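Methyltransferase (Pyrococcus horikoshii, PDB 1IXK) probably methylates cytidine at carbon 5 in tRNA, using S-adenosyl-L-methionine as the methyl donor. Local coordinates at residues S107-V112 with S305-A310; A195-S200 with S245-E250; D216-C221 with E250-E255. All blocks are in the same frame, centred on the assembly; numbering follows the deposited sequence.

Followed from the N terminus, the chain first supplies helix 105-114, which waits nearly two hundred residues for its partner strand, 307-314; contact 1 therefore closes the longest loop and encloses the other two. Within that loop, the segment after strand 188-194 enters contact 2, helix 215-235 opens contact 3, and the end of strand 240-246 and the turn after it complete contact 2, then contact 3. The segments of contacts 2 and 3 alternate along the chain, so these loops cross, and they share Glu250. Phe308 O with Thr246 N joins contacts 1 and 2. Together they tie helix 105-114, the ends of neighbouring strands 188-194 and 240-246, strand 307-314 and helix 215-235.

Contact 1. Residues S107-V112 with S305-A310; sequences SMYPPV and SGFFIA
Ile309 lays its CD1 methyl over one face of the Tyr109 ring, a CH-pi contact with CD1 4.1 Å from the ring centroid and 18° off its normal, displaced toward the rim beside CD1 of the tyrosine. The isoleucine's other branch reaches the same ring further out, CG2 standing 4.0 Å from Tyr109 CE2. Phe307 presents its ring edge at CZ to Pro110, whose CG sits in the plane of that ring, 3.6 Å from Phe307 CZ, while Phe307 CE2 leans against Tyr109 CD2 at 3.8 Å. No hydrogen bond crosses; the fit is wholly apolar. In the Rossmann-like fold of class I methyltransferases, this packs helix 105-114 against strand 307-314 of the central sheet, residues 107-112 and 307-310 running parallel within 3°. Phe307 and Ile309, two apart on the strand, face the helix together, and each holds its chain anti to the backbone nitrogen (chi1 -178° for Phe307), which carries both toward the helix. Further out, Trp75 stacks on the Tyr109 ring and Tyr274 O bonds to its hydroxyl, fixing the ring's far end. Pro110 also touches Ser245, and its side chain lies about 4 Å from that of Lys132, a residue predicted to bind S-adenosyl-L-methionine.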
ATOM      1  N   SER A 107      -3.299   3.171   1.488  1.00 11.58           N
ATOM      2  CA  SER A 107      -2.189   2.736   2.328  1.00 13.44           C
ATOM      3  C   SER A 107      -2.645   1.908   3.537  1.00 11.77           C
ATOM      4  O   SER A 107      -1.830   1.277   4.198  1.00 11.84           O
ATOM      5  CB  SER A 107      -1.363   3.947   2.795  1.00 15.17           C
ATOM      6  OG  SER A 107      -2.109   4.776   3.674  1.00 25.25           O
HETATM    7  N   MSE A 108      -3.947   1.906   3.812  1.00  9.85           N
HETATM    8  CA  MSE A 108      -4.491   1.143   4.931  1.00 11.45           C
HETATM    9  C   MSE A 108      -4.723  -0.322   4.556  1.00 12.05           C
HETATM   10  O   MSE A 108      -4.740  -1.201   5.418  1.00 12.11           O
HETATM   11  CB  MSE A 108      -5.822   1.752   5.393  1.00 12.43           C
HETATM   12  CG  MSE A 108      -5.725   3.164   5.964  1.00 14.42           C
HETATM   13 SE   MSE A 108      -7.339   3.795   6.558  1.00  8.00          SE
HETATM   14  CE  MSE A 108      -7.036   5.560   6.502  1.00 12.73           C
ATOM     15  N   TYR A 109      -4.876  -0.586   3.265  1.00  9.93           N
ATOM     16  CA  TYR A 109      -5.146  -1.942   2.793  1.00 11.53           C
ATOM     17  C   TYR A 109      -4.057  -2.987   3.086  1.00 10.92           C
ATOM     18  O   TYR A 109      -4.351  -4.040   3.650  1.00 10.38           O
ATOM     19  CB  TYR A 109      -5.439  -1.913   1.282  1.00 16.76           C
ATOM     20  CG  TYR A 109      -6.250  -3.088   0.755  1.00 19.59           C
ATOM     21  CD1 TYR A 109      -6.409  -4.252   1.503  1.00 21.21           C
ATOM     22  CD2 TYR A 109      -6.834  -3.039  -0.511  1.00 21.79           C
ATOM     23  CE1 TYR A 109      -7.127  -5.341   1.006  1.00 23.47           C
ATOM     24  CE2 TYR A 109      -7.553  -4.124  -1.019  1.00 22.21           C
ATOM     25  CZ  TYR A 109      -7.691  -5.268  -0.254  1.00 22.74           C
ATOM     26  OH  TYR A 109      -8.385  -6.348  -0.748  1.00 26.89           O
ATOM     27  N   PRO A 110      -2.790  -2.711   2.719  1.00  9.64           N
ATOM     28  CA  PRO A 110      -1.706  -3.674   2.959  1.00  9.76           C
ATOM     29  C   PRO A 110      -1.587  -4.240   4.373  1.00 10.11           C
ATOM     30  O   PRO A 110      -1.563  -5.462   4.552  1.00 12.78           O
ATOM     31  CB  PRO A 110      -0.456  -2.904   2.519  1.00  8.40           C
ATOM     32  CG  PRO A 110      -0.975  -2.067   1.397  1.00  9.73           C
ATOM     33  CD  PRO A 110      -2.284  -1.539   1.981  1.00 10.92           C
ATOM     34  N   PRO A 111      -1.517  -3.374   5.398  1.00  9.53           N
ATOM     35  CA  PRO A 111      -1.400  -3.906   6.760  1.00 11.48           C
ATOM     36  C   PRO A 111      -2.581  -4.792   7.149  1.00 10.83           C
ATOM     37  O   PRO A 111      -2.405  -5.847   7.762  1.00 10.91           O
ATOM     38  CB  PRO A 111      -1.347  -2.649   7.632  1.00 12.33           C
ATOM     39  CG  PRO A 111      -0.886  -1.578   6.710  1.00 15.05           C
ATOM     40  CD  PRO A 111      -1.542  -1.902   5.406  1.00 11.57           C
ATOM     41  N   VAL A 112      -3.785  -4.348   6.808  1.00 10.17           N
ATOM     42  CA  VAL A 112      -4.991  -5.098   7.141  1.00 11.70           C
ATOM     43  C   VAL A 112      -5.003  -6.440   6.406  1.00 10.46           C
ATOM     44  O   VAL A 112      -5.334  -7.472   6.988  1.00 13.75           O
ATOM     45  CB  VAL A 112      -6.260  -4.287   6.785  1.00 11.45           C
ATOM     46  CG1 VAL A 112      -7.508  -5.108   7.077  1.00 13.29           C
ATOM     47  CG2 VAL A 112      -6.288  -2.990   7.596  1.00 12.98           C
ATOM     48  N   SER A 305      -5.283   6.403  -5.249  1.00 24.72           N
ATOM     49  CA  SER A 305      -4.312   6.470  -6.332  1.00 26.66           C
ATOM     50  C   SER A 305      -4.403   5.099  -6.994  1.00 24.77           C
ATOM     51  O   SER A 305      -5.090   4.218  -6.484  1.00 25.23           O
ATOM     52  CB  SER A 305      -2.897   6.661  -5.779  1.00 29.59           C
ATOM     53  OG  SER A 305      -2.811   7.794  -4.933  1.00 33.82           O
ATOM     54  N   GLY A 306      -3.731   4.917  -8.128  1.00 23.54           N
ATOM     55  CA  GLY A 306      -3.735   3.610  -8.767  1.00 21.44           C
ATOM     56  C   GLY A 306      -3.057   2.714  -7.747  1.00 18.87           C
ATOM     57  O   GLY A 306      -2.011   3.077  -7.222  1.00 18.69           O
ATOM     58  N   PHE A 307      -3.627   1.544  -7.477  1.00 17.53           N
ATOM     59  CA  PHE A 307      -3.085   0.657  -6.450  1.00 14.02           C
ATOM     60  C   PHE A 307      -3.151  -0.819  -6.870  1.00 12.50           C
ATOM     61  O   PHE A 307      -4.042  -1.217  -7.610  1.00 11.92           O
ATOM     62  CB  PHE A 307      -3.914   0.889  -5.178  1.00 15.67           C
ATOM     63  CG  PHE A 307      -3.473   0.101  -3.986  1.00 17.05           C
ATOM     64  CD1 PHE A 307      -2.400   0.524  -3.209  1.00 18.52           C
ATOM     65  CD2 PHE A 307      -4.167  -1.046  -3.607  1.00 17.58           C
ATOM     66  CE1 PHE A 307      -2.031  -0.178  -2.059  1.00 18.04           C
ATOM     67  CE2 PHE A 307      -3.807  -1.751  -2.467  1.00 19.11           C
ATOM     68  CZ  PHE A 307      -2.734  -1.317  -1.691  1.00 19.30           C
ATOM     69  N   PHE A 308      -2.200  -1.615  -6.392  1.00 10.85           N
ATOM     70  CA  PHE A 308      -2.146  -3.047  -6.698  1.00 10.33           C
ATOM     71  C   PHE A 308      -1.735  -3.768  -5.429  1.00  9.44           C
ATOM     72  O   PHE A 308      -0.835  -3.318  -4.720  1.00  8.19           O
ATOM     73  CB  PHE A 308      -1.097  -3.333  -7.781  1.00  9.87           C
ATOM     74  CG  PHE A 308      -0.871  -4.798  -8.039  1.00 10.87           C
ATOM     75  CD1 PHE A 308      -1.742  -5.521  -8.851  1.00 12.17           C
ATOM     76  CD2 PHE A 308       0.227  -5.458  -7.478  1.00 10.29           C
ATOM     77  CE1 PHE A 308      -1.525  -6.879  -9.106  1.00 10.19           C
ATOM     78  CE2 PHE A 308       0.451  -6.819  -7.726  1.00 11.67           C
ATOM     79  CZ  PHE A 308      -0.430  -7.527  -8.544  1.00  9.24           C
ATOM     80  N   ILE A 309      -2.380  -4.890  -5.143  1.00  8.00           N
ATOM     81  CA  ILE A 309      -2.034  -5.641  -3.951  1.00  8.00           C
ATOM     82  C   ILE A 309      -2.230  -7.133  -4.166  1.00  8.38           C
ATOM     83  O   ILE A 309      -3.203  -7.551  -4.788  1.00  8.00           O
ATOM     84  CB  ILE A 309      -2.891  -5.200  -2.734  1.00  8.00           C
ATOM     85  CG1 ILE A 309      -2.475  -6.002  -1.496  1.00  8.34           C
ATOM     86  CG2 ILE A 309      -4.374  -5.401  -3.037  1.00 10.05           C
ATOM     87  CD1 ILE A 309      -3.127  -5.525  -0.195  1.00 11.69           C
ATOM     88  N   ALA A 310      -1.299  -7.924  -3.638  1.00  9.41           N
ATOM     89  CA  ALA A 310      -1.368  -9.377  -3.747  1.00  8.62           C
ATOM     90  C   ALA A 310      -0.978 -10.003  -2.419  1.00  9.64           C
ATOM     91  O   ALA A 310      -0.060  -9.529  -1.745  1.00 11.14           O
ATOM     92  CB  ALA A 310      -0.441  -9.874  -4.846  1.00  8.89           C
TER

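Contact 2. Residues A195-S200 with S245-E250; sequences APCTGS and STCSLE
Cys247, the predicted nucleophile, leaves its backbone toward the 195-200 loop, and each atom of its side chain meets Cys197. Its CB lies 3.4 Å from Cys197 CA. One bond further, Cys247 SG, placed beside its own backbone nitrogen (chi1 -86°), joins Cys197 SG at 2.0 Å in a disulfide with a torsion of -89°, close to the preferred right angle. Cys197 is the centre of an inverse gamma turn. The main chain of Cys247 is linked as well: a water accepts from its N and donates to Pro196 O. Before the disulfide, Ala195 N donates to Ser245 O at 3.0 Å, continuing the parallel pairing of strands 188-194 and 240-246. Beyond it, Ser200 OG donates to Glu250 OE2 at 2.6 Å, meeting the carboxylate on its anti side, 17° out of plane. That oxygen also bonds Tyr24 OH, whereas OE1 pairs with Arg23. Two ST turns shape the 245-250 segment: Thr246 OG1 accepts from Ser248 N, and Ser248 OG from Glu250 N. Thr246 OG1 also bonds Asn254 OD1, and Ser248 OG bonds Glu253 OE2. With its sulfur tied up in the disulfide, Cys247 is not available as a nucleophile in this form, so the crystal probably holds an oxidised state that would need reduction before catalysis of the kind proposed for this family.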
ATOM      1  N   ALA A 195       5.536  -0.669  -1.589  1.00 30.90           N
ATOM      2  CA  ALA A 195       6.363   0.302  -2.294  1.00 33.65           C
ATOM      3  C   ALA A 195       5.819   1.706  -2.061  1.00 36.93           C
ATOM      4  O   ALA A 195       4.626   1.884  -1.817  1.00 37.33           O
ATOM      5  CB  ALA A 195       6.380  -0.012  -3.784  1.00 33.79           C
ATOM      6  N   PRO A 196       6.693   2.725  -2.124  1.00 39.12           N
ATOM      7  CA  PRO A 196       6.264   4.111  -1.916  1.00 40.38           C
ATOM      8  C   PRO A 196       5.115   4.460  -2.858  1.00 41.50           C
ATOM      9  O   PRO A 196       5.147   4.113  -4.039  1.00 41.72           O
ATOM     10  CB  PRO A 196       7.524   4.910  -2.232  1.00 40.50           C
ATOM     11  CG  PRO A 196       8.621   3.980  -1.808  1.00 40.84           C
ATOM     12  CD  PRO A 196       8.145   2.659  -2.366  1.00 40.00           C
ATOM     13  N   CYS A 197       4.101   5.142  -2.337  1.00 41.71           N
ATOM     14  CA  CYS A 197       2.969   5.516  -3.168  1.00 41.90           C
ATOM     15  C   CYS A 197       3.327   6.729  -4.013  1.00 43.38           C
ATOM     16  O   CYS A 197       2.863   7.839  -3.755  1.00 44.15           O
ATOM     17  CB  CYS A 197       1.740   5.824  -2.311  1.00 41.05           C
ATOM     18  SG  CYS A 197       0.197   5.689  -3.270  1.00 39.60           S
ATOM     19  N   THR A 198       4.164   6.507  -5.022  1.00 43.75           N
ATOM     20  CA  THR A 198       4.595   7.573  -5.917  1.00 43.57           C
ATOM     21  C   THR A 198       4.702   7.055  -7.350  1.00 42.93           C
ATOM     22  O   THR A 198       5.193   7.754  -8.235  1.00 42.75           O
ATOM     23  CB  THR A 198       5.967   8.131  -5.497  1.00 44.49           C
ATOM     24  OG1 THR A 198       6.951   7.093  -5.583  1.00 44.69           O
ATOM     25  CG2 THR A 198       5.913   8.658  -4.070  1.00 44.00           C
ATOM     26  N   GLY A 199       4.236   5.827  -7.569  1.00 41.36           N
ATOM     27  CA  GLY A 199       4.290   5.241  -8.895  1.00 39.04           C
ATOM     28  C   GLY A 199       3.283   5.839  -9.859  1.00 37.18           C
ATOM     29  O   GLY A 199       2.673   6.869  -9.572  1.00 36.71           O
ATOM     30  N   SER A 200       3.110   5.183 -11.006  1.00 35.33           N
ATOM     31  CA  SER A 200       2.182   5.627 -12.044  1.00 33.89           C
ATOM     32  C   SER A 200       0.775   5.839 -11.506  1.00 32.63           C
ATOM     33  O   SER A 200      -0.044   6.514 -12.125  1.00 31.26           O
ATOM     34  CB  SER A 200       2.150   4.603 -13.179  1.00 31.99           C
ATOM     35  OG  SER A 200       3.390   4.596 -13.861  1.00 38.22           O
ATOM     36  N   SER A 245       2.497  -4.807  -2.412  1.00 10.12           N
ATOM     37  CA  SER A 245       1.651  -3.736  -2.908  1.00 10.04           C
ATOM     38  C   SER A 245       2.461  -2.614  -3.529  1.00 11.55           C
ATOM     39  O   SER A 245       3.625  -2.402  -3.174  1.00 11.23           O
ATOM     40  CB  SER A 245       0.784  -3.169  -1.773  1.00 10.38           C
ATOM     41  OG  SER A 245       1.571  -2.556  -0.764  1.00 12.13           O
ATOM     42  N   THR A 246       1.840  -1.905  -4.466  1.00 11.95           N
ATOM     43  CA  THR A 246       2.480  -0.772  -5.127  1.00 13.33           C
ATOM     44  C   THR A 246       1.401   0.261  -5.438  1.00 15.74           C
ATOM     45  O   THR A 246       0.208  -0.022  -5.337  1.00 15.62           O
ATOM     46  CB  THR A 246       3.091  -1.136  -6.492  1.00 12.82           C
ATOM     47  OG1 THR A 246       2.041  -1.181  -7.467  1.00 13.99           O
ATOM     48  CG2 THR A 246       3.805  -2.483  -6.445  1.00 12.86           C
ATOM     49  N   CYS A 247       1.837   1.454  -5.831  1.00 15.38           N
ATOM     50  CA  CYS A 247       0.921   2.514  -6.221  1.00 19.74           C
ATOM     51  C   CYS A 247       1.184   2.807  -7.687  1.00 18.88           C
ATOM     52  O   CYS A 247       1.237   3.958  -8.112  1.00 18.81           O
ATOM     53  CB  CYS A 247       1.147   3.764  -5.380  1.00 23.05           C
ATOM     54  SG  CYS A 247       0.220   3.731  -3.815  1.00 32.30           S
ATOM     55  N   SER A 248       1.348   1.736  -8.454  1.00 18.02           N
ATOM     56  CA  SER A 248       1.618   1.840  -9.880  1.00 17.15           C
ATOM     57  C   SER A 248       0.531   1.148 -10.688  1.00 17.04           C
ATOM     58  O   SER A 248      -0.071   0.179 -10.230  1.00 16.75           O
ATOM     59  CB  SER A 248       2.972   1.195 -10.194  1.00 18.92           C
ATOM     60  OG  SER A 248       3.189   1.088 -11.592  1.00 19.09           O
ATOM     61  N   LEU A 249       0.286   1.651 -11.893  1.00 14.97           N
ATOM     62  CA  LEU A 249      -0.707   1.059 -12.781  1.00 16.47           C
ATOM     63  C   LEU A 249      -0.034   0.089 -13.752  1.00 15.71           C
ATOM     64  O   LEU A 249      -0.709  -0.705 -14.413  1.00 16.03           O
ATOM     65  CB  LEU A 249      -1.404   2.146 -13.601  1.00 16.17           C
ATOM     66  CG  LEU A 249      -2.284   3.143 -12.857  1.00 19.16           C
ATOM     67  CD1 LEU A 249      -2.700   4.257 -13.814  1.00 20.23           C
ATOM     68  CD2 LEU A 249      -3.494   2.418 -12.290  1.00 19.36           C
ATOM     69  N   GLU A 250       1.293   0.147 -13.821  1.00 15.00           N
ATOM     70  CA  GLU A 250       2.055  -0.686 -14.757  1.00 15.76           C
ATOM     71  C   GLU A 250       2.084  -2.177 -14.444  1.00 14.51           C
ATOM     72  O   GLU A 250       2.472  -2.589 -13.349  1.00 13.80           O
ATOM     73  CB  GLU A 250       3.513  -0.202 -14.863  1.00 17.43           C
ATOM     74  CG  GLU A 250       3.724   1.305 -14.978  1.00 18.29           C
ATOM     75  CD  GLU A 250       2.848   1.960 -16.026  1.00 20.00           C
ATOM     76  OE1 GLU A 250       2.651   1.371 -17.110  1.00 17.65           O
ATOM     77  OE2 GLU A 250       2.361   3.076 -15.765  1.00 20.98           O
TER
HETATM   78  O   HOH W   1       1.986   0.131  -1.166  1.00 33.22           O
HETATM   79  O   HOH W   2       4.554   2.554  -6.298  1.00 22.67           O

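Contact 3. Residues D216-C221 with E250-E255; sequences DDIKFC and EPEENE
Residues 216-221 of helix 215-235 and the turn 250-255 come nearest at Cys221 and Glu253, whose CA atoms are 6.7 Å apart, and no hydrogen bond passes between them. Ile218 does most of the touching, and its branches divide the work. CD1 reaches the aliphatic part of Glu250, 3.7 Å from its CG, the two chains crossing at about a right angle. CG2, anti to the isoleucine's backbone nitrogen while CG1 lies beside it (chi1 -62°), turns the other way and rests 3.8 Å from Glu252 CB. The glutamates thus offer methylenes to the isoleucine and keep their charged ends for partners outside the pair. Arg23 of helix 18-28 receives Glu252 OE1, and its side chain touches Ile218 too. Glu253 runs extended beyond CG, which brings its carboxylate alongside the helix: OE1 stands 3.3 Å from Cys221 CB, and OE2 packs 4.0 Å from Ile218 CG2. OE2 itself pairs with Arg213 in a salt bridge besides meeting Ser248, so one oxygen holds two partners and the group's rotation is probably restricted. Replacing Glu253 by an alanine would probably leave Arg213 without this carboxylate and Ser248 OG with one partner fewer, and open a gap beside Cys221. Within the turn, Glu253 N bonds to Glu250 O at 3.1 Å, and Asn254 N to Pro251 O; Asn254 then takes the N-cap position of helix 255-264, although its side chain makes no capping bond. Glu253 lies about 8 Å, side chain to side chain, from Cys247, the predicted nucleophile. The arrangement is that of a loop leaving the C-terminal end of a strand in a Rossmann-like methyltransferase sheet, the end where such enzymes carry their active sites, here packed against a flanking helix.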
ATOM      1  N   ASP A 216      12.171   3.285 -18.753  1.00 33.18           N
ATOM      2  CA  ASP A 216      13.358   2.950 -17.966  1.00 34.18           C
ATOM      3  C   ASP A 216      13.047   2.942 -16.478  1.00 33.23           C
ATOM      4  O   ASP A 216      13.471   2.042 -15.753  1.00 34.61           O
ATOM      5  CB  ASP A 216      14.488   3.953 -18.225  1.00 37.02           C
ATOM      6  CG  ASP A 216      15.377   3.545 -19.380  1.00 39.05           C
ATOM      7  OD1 ASP A 216      16.314   4.307 -19.706  1.00 41.74           O
ATOM      8  OD2 ASP A 216      15.142   2.462 -19.957  1.00 40.52           O
ATOM      9  N   ASP A 217      12.319   3.954 -16.020  1.00 32.07           N
ATOM     10  CA  ASP A 217      11.961   4.043 -14.612  1.00 31.46           C
ATOM     11  C   ASP A 217      11.125   2.833 -14.207  1.00 29.73           C
ATOM     12  O   ASP A 217      11.240   2.344 -13.087  1.00 27.99           O
ATOM     13  CB  ASP A 217      11.182   5.331 -14.339  1.00 32.70           C
ATOM     14  CG  ASP A 217      11.972   6.576 -14.695  1.00 34.09           C
ATOM     15  OD1 ASP A 217      13.093   6.744 -14.172  1.00 35.26           O
ATOM     16  OD2 ASP A 217      11.473   7.388 -15.500  1.00 35.86           O
ATOM     17  N   ILE A 218      10.285   2.354 -15.125  1.00 27.99           N
ATOM     18  CA  ILE A 218       9.435   1.197 -14.855  1.00 27.43           C
ATOM     19  C   ILE A 218      10.302  -0.047 -14.681  1.00 28.83           C
ATOM     20  O   ILE A 218      10.044  -0.877 -13.807  1.00 27.95           O
ATOM     21  CB  ILE A 218       8.416   0.972 -16.003  1.00 26.49           C
ATOM     22  CG1 ILE A 218       7.493   2.191 -16.117  1.00 26.24           C
ATOM     23  CG2 ILE A 218       7.589  -0.282 -15.733  1.00 25.62           C
ATOM     24  CD1 ILE A 218       6.506   2.127 -17.269  1.00 26.17           C
ATOM     25  N   LYS A 219      11.334  -0.167 -15.508  1.00 29.84           N
ATOM     26  CA  LYS A 219      12.251  -1.299 -15.433  1.00 32.26           C
ATOM     27  C   LYS A 219      13.016  -1.287 -14.117  1.00 33.54           C
ATOM     28  O   LYS A 219      13.159  -2.319 -13.460  1.00 35.08           O
ATOM     29  CB  LYS A 219      13.251  -1.260 -16.587  1.00 32.77           C
ATOM     30  CG  LYS A 219      12.646  -1.493 -17.952  1.00 32.23           C
ATOM     31  CD  LYS A 219      11.939  -2.827 -18.007  1.00 33.47           C
ATOM     32  CE  LYS A 219      11.704  -3.247 -19.439  1.00 34.77           C
ATOM     33  NZ  LYS A 219      12.997  -3.478 -20.140  1.00 34.83           N
ATOM     34  N   PHE A 220      13.510  -0.115 -13.734  1.00 34.11           N
ATOM     35  CA  PHE A 220      14.260   0.011 -12.495  1.00 34.27           C
ATOM     36  C   PHE A 220      13.426  -0.457 -11.307  1.00 33.58           C
ATOM     37  O   PHE A 220      13.889  -1.249 -10.487  1.00 32.16           O
ATOM     38  CB  PHE A 220      14.691   1.461 -12.272  1.00 35.90           C
ATOM     39  CG  PHE A 220      15.497   1.661 -11.022  1.00 37.22           C
ATOM     40  CD1 PHE A 220      16.813   1.216 -10.949  1.00 38.47           C
ATOM     41  CD2 PHE A 220      14.939   2.285  -9.912  1.00 38.36           C
ATOM     42  CE1 PHE A 220      17.559   1.383  -9.786  1.00 39.41           C
ATOM     43  CE2 PHE A 220      15.675   2.457  -8.742  1.00 40.14           C
ATOM     44  CZ  PHE A 220      16.990   2.007  -8.680  1.00 40.01           C
ATOM     45  N   CYS A 221      12.196   0.036 -11.215  1.00 32.38           N
ATOM     46  CA  CYS A 221      11.316  -0.342 -10.115  1.00 30.75           C
ATOM     47  C   CYS A 221      10.962  -1.828 -10.155  1.00 30.12           C
ATOM     48  O   CYS A 221      10.915  -2.485  -9.116  1.00 30.09           O
ATOM     49  CB  CYS A 221      10.045   0.508 -10.139  1.00 30.46           C
ATOM     50  SG  CYS A 221      10.324   2.257  -9.715  1.00 34.34           S
ATOM     51  N   GLU A 250       1.293   0.147 -13.821  1.00 15.00           N
ATOM     52  CA  GLU A 250       2.055  -0.686 -14.757  1.00 15.76           C
ATOM     53  C   GLU A 250       2.084  -2.177 -14.444  1.00 14.51           C
ATOM     54  O   GLU A 250       2.472  -2.589 -13.349  1.00 13.80           O
ATOM     55  CB  GLU A 250       3.513  -0.202 -14.863  1.00 17.43           C
ATOM     56  CG  GLU A 250       3.724   1.305 -14.978  1.00 18.29           C
ATOM     57  CD  GLU A 250       2.848   1.960 -16.026  1.00 20.00           C
ATOM     58  OE1 GLU A 250       2.651   1.371 -17.110  1.00 17.65           O
ATOM     59  OE2 GLU A 250       2.361   3.076 -15.765  1.00 20.98           O
ATOM     60  N   PRO A 251       1.685  -3.009 -15.416  1.00 13.82           N
ATOM     61  CA  PRO A 251       1.695  -4.458 -15.192  1.00 14.12           C
ATOM     62  C   PRO A 251       3.108  -4.959 -14.883  1.00 13.56           C
ATOM     63  O   PRO A 251       3.276  -5.924 -14.145  1.00 12.59           O
ATOM     64  CB  PRO A 251       1.165  -5.016 -16.511  1.00 14.18           C
ATOM     65  CG  PRO A 251       0.233  -3.940 -16.984  1.00 15.97           C
ATOM     66  CD  PRO A 251       1.023  -2.676 -16.689  1.00 14.53           C
ATOM     67  N   GLU A 252       4.122  -4.297 -15.444  1.00 13.23           N
ATOM     68  CA  GLU A 252       5.507  -4.711 -15.216  1.00 13.32           C
ATOM     69  C   GLU A 252       5.922  -4.663 -13.748  1.00 13.65           C
ATOM     70  O   GLU A 252       6.779  -5.437 -13.318  1.00 12.20           O
ATOM     71  CB  GLU A 252       6.483  -3.858 -16.049  1.00 15.70           C
ATOM     72  CG  GLU A 252       6.453  -4.134 -17.557  1.00 12.02           C
ATOM     73  CD  GLU A 252       5.402  -3.329 -18.296  1.00 19.05           C
ATOM     74  OE1 GLU A 252       4.521  -2.727 -17.634  1.00 16.76           O
ATOM     75  OE2 GLU A 252       5.457  -3.304 -19.551  1.00 15.76           O
ATOM     76  N   GLU A 253       5.329  -3.749 -12.984  1.00 12.62           N
ATOM     77  CA  GLU A 253       5.656  -3.617 -11.568  1.00 13.50           C
ATOM     78  C   GLU A 253       4.658  -4.370 -10.698  1.00 12.68           C
ATOM     79  O   GLU A 253       4.848  -4.488  -9.484  1.00 11.89           O
ATOM     80  CB  GLU A 253       5.637  -2.140 -11.147  1.00 16.51           C
ATOM     81  CG  GLU A 253       6.581  -1.232 -11.907  1.00 20.32           C
ATOM     82  CD  GLU A 253       6.372   0.228 -11.543  1.00 23.07           C
ATOM     83  OE1 GLU A 253       6.714   0.622 -10.408  1.00 23.59           O
ATOM     84  OE2 GLU A 253       5.848   0.977 -12.391  1.00 24.71           O
ATOM     85  N   ASN A 254       3.594  -4.874 -11.320  1.00 12.77           N
ATOM     86  CA  ASN A 254       2.545  -5.578 -10.589  1.00 10.30           C
ATOM     87  C   ASN A 254       2.366  -7.046 -10.988  1.00 10.01           C
ATOM     88  O   ASN A 254       3.059  -7.934 -10.474  1.00  9.95           O
ATOM     89  CB  ASN A 254       1.209  -4.839 -10.764  1.00 12.19           C
ATOM     90  CG  ASN A 254       1.243  -3.421 -10.208  1.00 14.83           C
ATOM     91  OD1 ASN A 254       1.979  -3.130  -9.267  1.00 15.33           O
ATOM     92  ND2 ASN A 254       0.422  -2.542 -10.772  1.00 16.29           N
ATOM     93  N   GLU A 255       1.425  -7.292 -11.894  1.00  8.74           N
ATOM     94  CA  GLU A 255       1.134  -8.646 -12.368  1.00  9.93           C
ATOM     95  C   GLU A 255       2.358  -9.418 -12.859  1.00 11.34           C
ATOM     96  O   GLU A 255       2.491 -10.615 -12.593  1.00  9.71           O
ATOM     97  CB  GLU A 255       0.088  -8.598 -13.486  1.00  9.48           C
ATOM     98  CG  GLU A 255      -1.323  -8.242 -13.009  1.00 14.14           C
ATOM     99  CD  GLU A 255      -1.598  -6.746 -12.944  1.00 14.50           C
ATOM    100  OE1 GLU A 255      -0.673  -5.941 -13.175  1.00 13.49           O
ATOM    101  OE2 GLU A 255      -2.757  -6.380 -12.656  1.00 13.78           O
TER